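Non-reducing end beta-L-arabinofuranosidase (Bacteroides thetaiotaomicron, PDB 5MQO) probably hydrolyses glycosidic bonds in complex plant pectin as a family GH127 glycoside hydrolase of a gut bacterium. Local coordinates at residues A[279-284]-A[348-352]; A[287-293]-A[325-330]. All coordinates share one frame; numbering follows the deposited sequence.

Contact 1: A[279-284]-A[348-352]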
loop_
_atom_site.group_PDB
_atom_site.type_symbol
_atom_site.label_atom_id
_atom_site.label_comp_id
_atom_site.label_asym_id
_atom_site.label_seq_id
_atom_site.Cartn_x
_atom_site.Cartn_y
_atom_site.Cartn_z
ATOM N N ASP A 279 -3.093 -22.047 -10.218
ATOM C CA ASP A 279 -3.767 -20.781 -9.938
ATOM C C ASP A 279 -3.032 -20.060 -8.792
ATOM O O ASP A 279 -2.797 -18.875 -8.827
ATOM C CB ASP A 279 -5.241 -21.028 -9.560
ATOM C CG ASP A 279 -6.076 -21.585 -10.714
ATOM O OD1 ASP A 279 -5.585 -21.552 -11.882
ATOM O OD2 ASP A 279 -7.231 -22.053 -10.426
ATOM N N ASP A 280 -2.643 -20.826 -7.796
ATOM C CA ASP A 280 -1.985 -20.324 -6.610
ATOM C C ASP A 280 -0.712 -19.568 -6.930
ATOM O O ASP A 280 -0.455 -18.550 -6.307
ATOM C CB ASP A 280 -1.707 -21.482 -5.652
ATOM C CG ASP A 280 -1.462 -21.028 -4.253
ATOM O OD1 ASP A 280 -2.163 -20.107 -3.732
ATOM O OD2 ASP A 280 -0.582 -21.636 -3.638
ATOM N N ASN A 281 0.054 -20.027 -7.926
ATOM C CA ASN A 281 1.185 -19.241 -8.467
ATOM C C ASN A 281 0.867 -18.473 -9.776
ATOM O O ASN A 281 1.793 -18.114 -10.528
ATOM C CB ASN A 281 2.439 -20.111 -8.625
ATOM C CG ASN A 281 3.686 -19.285 -8.956
ATOM O OD1 ASN A 281 3.944 -18.216 -8.362
ATOM N ND2 ASN A 281 4.457 -19.764 -9.947
ATOM N N GLN A 282 -0.418 -18.167 -10.012
ATOM C CA GLN A 282 -0.891 -17.468 -11.219
ATOM C C GLN A 282 -0.191 -17.969 -12.510
ATOM O O GLN A 282 0.188 -17.155 -13.368
ATOM C CB GLN A 282 -0.692 -15.951 -11.090
ATOM C CG GLN A 282 -1.268 -15.283 -9.859
ATOM C CD GLN A 282 -0.600 -15.669 -8.544
ATOM O OE1 GLN A 282 0.628 -15.742 -8.448
ATOM N NE2 GLN A 282 -1.416 -15.936 -7.520
ATOM N N ASP A 283 0.021 -19.286 -12.635
ATOM C CA ASP A 283 0.749 -19.822 -13.787
ATOM C C ASP A 283 0.181 -21.140 -14.333
ATOM O O ASP A 283 0.931 -21.912 -14.943
ATOM C CB ASP A 283 2.299 -19.873 -13.521
ATOM C CG ASP A 283 2.765 -21.038 -12.597
ATOM O OD1 ASP A 283 1.930 -21.750 -11.986
ATOM O OD2 ASP A 283 4.013 -21.232 -12.471
ATOM N N ARG A 284 -1.123 -21.388 -14.124
ATOM C CA ARG A 284 -1.816 -22.541 -14.724
ATOM C C ARG A 284 -1.933 -22.302 -16.228
ATOM O O ARG A 284 -1.697 -23.209 -17.031
ATOM C CB ARG A 284 -3.220 -22.777 -14.129
ATOM C CG ARG A 284 -3.846 -24.120 -14.522
ATOM C CD ARG A 284 -5.370 -24.108 -14.633
ATOM N NE ARG A 284 -6.061 -24.106 -13.332
ATOM C CZ ARG A 284 -6.553 -25.177 -12.689
ATOM N NH1 ARG A 284 -6.437 -26.386 -13.190
ATOM N NH2 ARG A 284 -7.173 -25.041 -11.511
ATOM N N THR A 348 -9.748 -23.795 -2.380
ATOM C CA THR A 348 -9.655 -24.433 -3.688
ATOM C C THR A 348 -9.992 -23.436 -4.790
ATOM O O THR A 348 -10.830 -22.581 -4.596
ATOM C CB THR A 348 -10.603 -25.636 -3.790
ATOM O OG1 THR A 348 -11.893 -25.268 -3.294
ATOM C CG2 THR A 348 -10.099 -26.765 -2.962
ATOM N N SER A 349 -9.313 -23.574 -5.931
ATOM C CA SER A 349 -9.544 -22.799 -7.150
ATOM C C SER A 349 -9.646 -23.721 -8.403
ATOM O O SER A 349 -8.806 -24.618 -8.599
ATOM C CB SER A 349 -8.405 -21.808 -7.355
ATOM O OG SER A 349 -8.683 -20.932 -8.427
ATOM N N PRO A 350 -10.692 -23.579 -9.210
ATOM C CA PRO A 350 -11.930 -22.884 -8.869
ATOM C C PRO A 350 -12.813 -23.567 -7.765
ATOM O O PRO A 350 -12.612 -24.746 -7.414
ATOM C CB PRO A 350 -12.662 -22.891 -10.200
ATOM C CG PRO A 350 -12.283 -24.200 -10.810
ATOM C CD PRO A 350 -10.865 -24.461 -10.383
ATOM N N ASP A 351 -13.798 -22.808 -7.277
ATOM C CA ASP A 351 -14.676 -23.182 -6.147
ATOM C C ASP A 351 -16.112 -23.371 -6.643
ATOM O O ASP A 351 -16.838 -22.399 -6.903
ATOM C CB ASP A 351 -14.632 -22.087 -5.044
ATOM C CG ASP A 351 -15.362 -22.477 -3.754
ATOM O OD1 ASP A 351 -15.943 -23.560 -3.669
ATOM O OD2 ASP A 351 -15.354 -21.683 -2.800
ATOM N N GLY A 352 -16.496 -24.636 -6.775
ATOM C CA GLY A 352 -17.877 -25.035 -7.055
ATOM C C GLY A 352 -18.330 -24.926 -8.491
ATOM O O GLY A 352 -19.515 -24.996 -8.742
#

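Contact 2: A[287-293]-A[325-330]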
loop_
_atom_site.group_PDB
_atom_site.type_symbol
_atom_site.label_atom_id
_atom_site.label_comp_id
_atom_site.label_asym_id
_atom_site.label_seq_id
_atom_site.Cartn_x
_atom_site.Cartn_y
_atom_site.Cartn_z
ATOM N N PHE A 287 -0.115 -15.628 -19.077
ATOM C CA PHE A 287 -0.584 -14.364 -18.534
ATOM C C PHE A 287 -1.626 -13.705 -19.412
ATOM O O PHE A 287 -2.570 -13.114 -18.900
ATOM C CB PHE A 287 0.529 -13.374 -18.217
ATOM C CG PHE A 287 0.000 -12.110 -17.637
ATOM C CD1 PHE A 287 -0.507 -12.097 -16.342
ATOM C CD2 PHE A 287 -0.111 -10.953 -18.412
ATOM C CE1 PHE A 287 -1.055 -10.921 -15.803
ATOM C CE2 PHE A 287 -0.683 -9.793 -17.899
ATOM C CZ PHE A 287 -1.146 -9.766 -16.600
ATOM N N ARG A 288 -1.499 -13.835 -20.723
ATOM C CA ARG A 288 -2.389 -13.093 -21.629
ATOM C C ARG A 288 -3.802 -13.647 -21.664
ATOM O O ARG A 288 -4.702 -12.968 -22.133
ATOM C CB ARG A 288 -1.767 -12.990 -23.017
ATOM C CG ARG A 288 -0.462 -12.213 -22.973
ATOM C CD ARG A 288 0.178 -12.001 -24.344
ATOM N NE ARG A 288 1.276 -11.039 -24.272
ATOM C CZ ARG A 288 2.471 -11.276 -23.714
ATOM N NH1 ARG A 288 2.789 -12.463 -23.156
ATOM N NH2 ARG A 288 3.380 -10.305 -23.705
ATOM N N ASP A 289 -3.992 -14.857 -21.132
ATOM C CA ASP A 289 -5.325 -15.471 -20.963
ATOM C C ASP A 289 -5.989 -15.116 -19.641
ATOM O O ASP A 289 -7.150 -15.407 -19.473
ATOM C CB ASP A 289 -5.252 -17.007 -21.087
ATOM C CG ASP A 289 -4.697 -17.465 -22.434
ATOM O OD1 ASP A 289 -5.248 -17.058 -23.482
ATOM O OD2 ASP A 289 -3.709 -18.234 -22.447
ATOM N N GLN A 290 -5.265 -14.500 -18.713
ATOM C CA GLN A 290 -5.779 -14.168 -17.384
ATOM C C GLN A 290 -6.492 -12.854 -17.404
ATOM O O GLN A 290 -5.868 -11.833 -17.696
ATOM C CB GLN A 290 -4.643 -14.058 -16.373
ATOM C CG GLN A 290 -3.969 -15.385 -16.058
ATOM C CD GLN A 290 -2.791 -15.232 -15.103
ATOM O OE1 GLN A 290 -2.833 -14.463 -14.129
ATOM N NE2 GLN A 290 -1.744 -15.996 -15.364
ATOM N N TYR A 291 -7.787 -12.858 -17.090
ATOM C CA TYR A 291 -8.581 -11.619 -16.995
ATOM C C TYR A 291 -9.228 -11.447 -15.601
ATOM O O TYR A 291 -10.147 -10.627 -15.424
ATOM C CB TYR A 291 -9.660 -11.592 -18.095
ATOM C CG TYR A 291 -9.121 -11.537 -19.486
ATOM C CD1 TYR A 291 -8.835 -10.296 -20.101
ATOM C CD2 TYR A 291 -8.882 -12.714 -20.219
ATOM C CE1 TYR A 291 -8.345 -10.220 -21.407
ATOM C CE2 TYR A 291 -8.363 -12.658 -21.533
ATOM C CZ TYR A 291 -8.100 -11.407 -22.125
ATOM O OH TYR A 291 -7.613 -11.311 -23.411
ATOM N N ARG A 292 -8.733 -12.210 -14.621
ATOM C CA ARG A 292 -9.240 -12.189 -13.265
ATOM C C ARG A 292 -8.072 -12.382 -12.252
ATOM O O ARG A 292 -7.007 -12.933 -12.591
ATOM C CB ARG A 292 -10.335 -13.264 -13.149
ATOM C CG ARG A 292 -11.623 -12.932 -13.918
ATOM C CD ARG A 292 -12.692 -14.023 -13.797
ATOM N NE ARG A 292 -14.085 -13.595 -14.090
ATOM C CZ ARG A 292 -15.182 -14.374 -13.950
ATOM N NH1 ARG A 292 -15.081 -15.643 -13.534
ATOM N NH2 ARG A 292 -16.404 -13.887 -14.218
ATOM N N ALA A 293 -8.262 -11.897 -11.024
ATOM C CA ALA A 293 -7.309 -12.130 -9.923
ATOM C C ALA A 293 -7.397 -13.565 -9.486
ATOM O O ALA A 293 -8.483 -14.119 -9.495
ATOM C CB ALA A 293 -7.610 -11.226 -8.743
ATOM N N SER A 325 -9.015 -5.642 -16.621
ATOM C CA SER A 325 -10.070 -6.512 -16.045
ATOM C C SER A 325 -9.641 -7.167 -14.726
ATOM O O SER A 325 -10.488 -7.474 -13.898
ATOM C CB SER A 325 -10.692 -7.537 -17.034
ATOM O OG SER A 325 -9.690 -8.137 -17.799
ATOM N N ILE A 326 -8.342 -7.375 -14.536
ATOM C CA ILE A 326 -7.827 -7.905 -13.265
ATOM C C ILE A 326 -8.005 -6.830 -12.169
ATOM O O ILE A 326 -8.428 -7.139 -11.051
ATOM C CB ILE A 326 -6.340 -8.360 -13.382
ATOM C CG1 ILE A 326 -6.238 -9.523 -14.337
ATOM C CG2 ILE A 326 -5.776 -8.836 -12.043
ATOM C CD1 ILE A 326 -4.815 -9.948 -14.638
ATOM N N TRP A 327 -7.672 -5.581 -12.489
ATOM C CA TRP A 327 -7.800 -4.504 -11.514
ATOM C C TRP A 327 -9.264 -4.437 -11.152
ATOM O O TRP A 327 -9.623 -4.492 -9.992
ATOM C CB TRP A 327 -7.298 -3.157 -12.064
ATOM C CG TRP A 327 -7.540 -2.014 -11.139
ATOM C CD1 TRP A 327 -6.744 -1.605 -10.120
ATOM C CD2 TRP A 327 -8.666 -1.134 -11.151
ATOM N NE1 TRP A 327 -7.313 -0.522 -9.473
ATOM C CE2 TRP A 327 -8.497 -0.217 -10.093
ATOM C CE3 TRP A 327 -9.813 -1.031 -11.954
ATOM C CZ2 TRP A 327 -9.444 0.809 -9.822
ATOM C CZ3 TRP A 327 -10.758 -0.011 -11.678
ATOM C CH2 TRP A 327 -10.562 0.887 -10.622
ATOM N N ASN A 328 -10.092 -4.381 -12.176
ATOM C CA ASN A 328 -11.520 -4.351 -12.027
ATOM C C ASN A 328 -12.065 -5.477 -11.148
ATOM O O ASN A 328 -12.891 -5.233 -10.295
ATOM C CB ASN A 328 -12.165 -4.424 -13.418
ATOM C CG ASN A 328 -13.615 -4.021 -13.405
ATOM O OD1 ASN A 328 -14.515 -4.863 -13.220
ATOM N ND2 ASN A 328 -13.857 -2.707 -13.580
ATOM N N ASP A 329 -11.597 -6.700 -11.373
ATOM C CA ASP A 329 -11.998 -7.898 -10.597
ATOM C C ASP A 329 -11.682 -7.752 -9.101
ATOM O O ASP A 329 -12.542 -7.915 -8.240
ATOM C CB ASP A 329 -11.273 -9.143 -11.123
ATOM C CG ASP A 329 -11.750 -10.418 -10.442
ATOM O OD1 ASP A 329 -12.934 -10.459 -10.038
ATOM O OD2 ASP A 329 -10.953 -11.377 -10.307
ATOM N N ILE A 330 -10.445 -7.405 -8.816
ATOM C CA ILE A 330 -10.025 -7.117 -7.481
ATOM C C ILE A 330 -10.922 -6.073 -6.798
ATOM O O ILE A 330 -11.439 -6.292 -5.703
ATOM C CB ILE A 330 -8.556 -6.610 -7.478
ATOM C CG1 ILE A 330 -7.575 -7.748 -7.829
ATOM C CG2 ILE A 330 -8.188 -6.039 -6.121
ATOM C CD1 ILE A 330 -6.248 -7.282 -8.382
#

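Contact 1: A[279-284]-A[348-352]
A hydrogen bond between the D279 and S349 side chains joins the loop between helices 258-270 and 297-314 to the end of strand 347-349, within the GH127 catalytic domain, an (alpha/alpha)6 barrel of the six-hairpin glycosidases, as in GH127 relatives. That strand pairs antiparallel with 361-364, so the loop lies beside a two-stranded hairpin. Only 122 Å² is buried, both sides summed. S349 OG donates to D279 OD2 at 2.7 Å, arriving on the anti side of the carboxylate, 29° out of its plane. With OG anti to the backbone N (chi1 -173°), the hydroxyl is carried to that oxygen. The same carboxylate is gripped side-on by R284 of its own loop: NE donates to D279 OD1 at 3.0 Å, part of a salt bridge, and NH2 to D279 OD2 at 3.2 Å, nearly straight at 171°. Without the carboxylate, as with an alanine here, R284 would probably lose its anionic mate in this loop and the S349 hydroxyl this acceptor. R284 also reaches the hairpin, where its NH2 donates to S359 O, while D279 N donates to Q361 OE1. P350, preceded by a cis peptide bond, brings its CD to 3.9 Å from R284 NH2. At D279 OD2, R284 NH2 and S349 OG approach from opposite faces of the carboxylate plane.

Contact 2: A[287-293]-A[325-330]
I326 of helix 317-333 packs against the loop segment 287-293 and has the largest share of the 369 Å² buried, both sides summed. Its CD1 lies 4.1 Å from F287 CE1, set obliquely to the ring, and its CG1 lies against the backbone near R292, 3.7 Å from R292 N. One helical turn on, I330 CG1 meets A293 CB at 3.6 Å, so A293 sits beside both isoleucines. Among polar contacts, A293 N donates to D329 OD2 at 2.8 Å with an N-H...O angle of 146°, using the anti lone pair of the carboxylate. A chi1 of -175° swings the D329 carboxylate away from the backbone N and toward the loop; R333 and K334 form salt bridges with its two oxygens and would probably help keep it ionised. S325 OG lies at the edge of the Y291 ring, 3.3 Å from CD1, whereas the Y291 hydroxyl is hydrogen-bonded to Q318 NE2. N322 ND2, from the preceding turn, donates to the Q290 and R288 carbonyls. With I326, D329 and I330, spaced three and four apart, meeting the segment that leads into helix 297-314, this is an inter-helix loop packed on a helix of the (alpha/alpha)6-barrel catalytic domain, as in GH127 relatives.

Overall arrangement
Both contacts use the same loop between helices 258-270 and 297-314: 279-284 reaches the hairpin strand, and 287-293 reaches helix 317-333. Since 287-293 comes after 279-284, while helix 317-333 comes before strand 347-349, contact 2 falls within the stretch of chain that contact 1 brackets. Their centres are 13 Å apart, and the two meet through Q282 O and Q290 NE2, 3.0 Å apart, a probable hydrogen bond between the two parts of the loop. From contact centre to chain centre the distances are about 24 Å for contact 1, which is partly buried, and about 19 Å for contact 2, which is buried. All four segments belong to the GH127 catalytic domain.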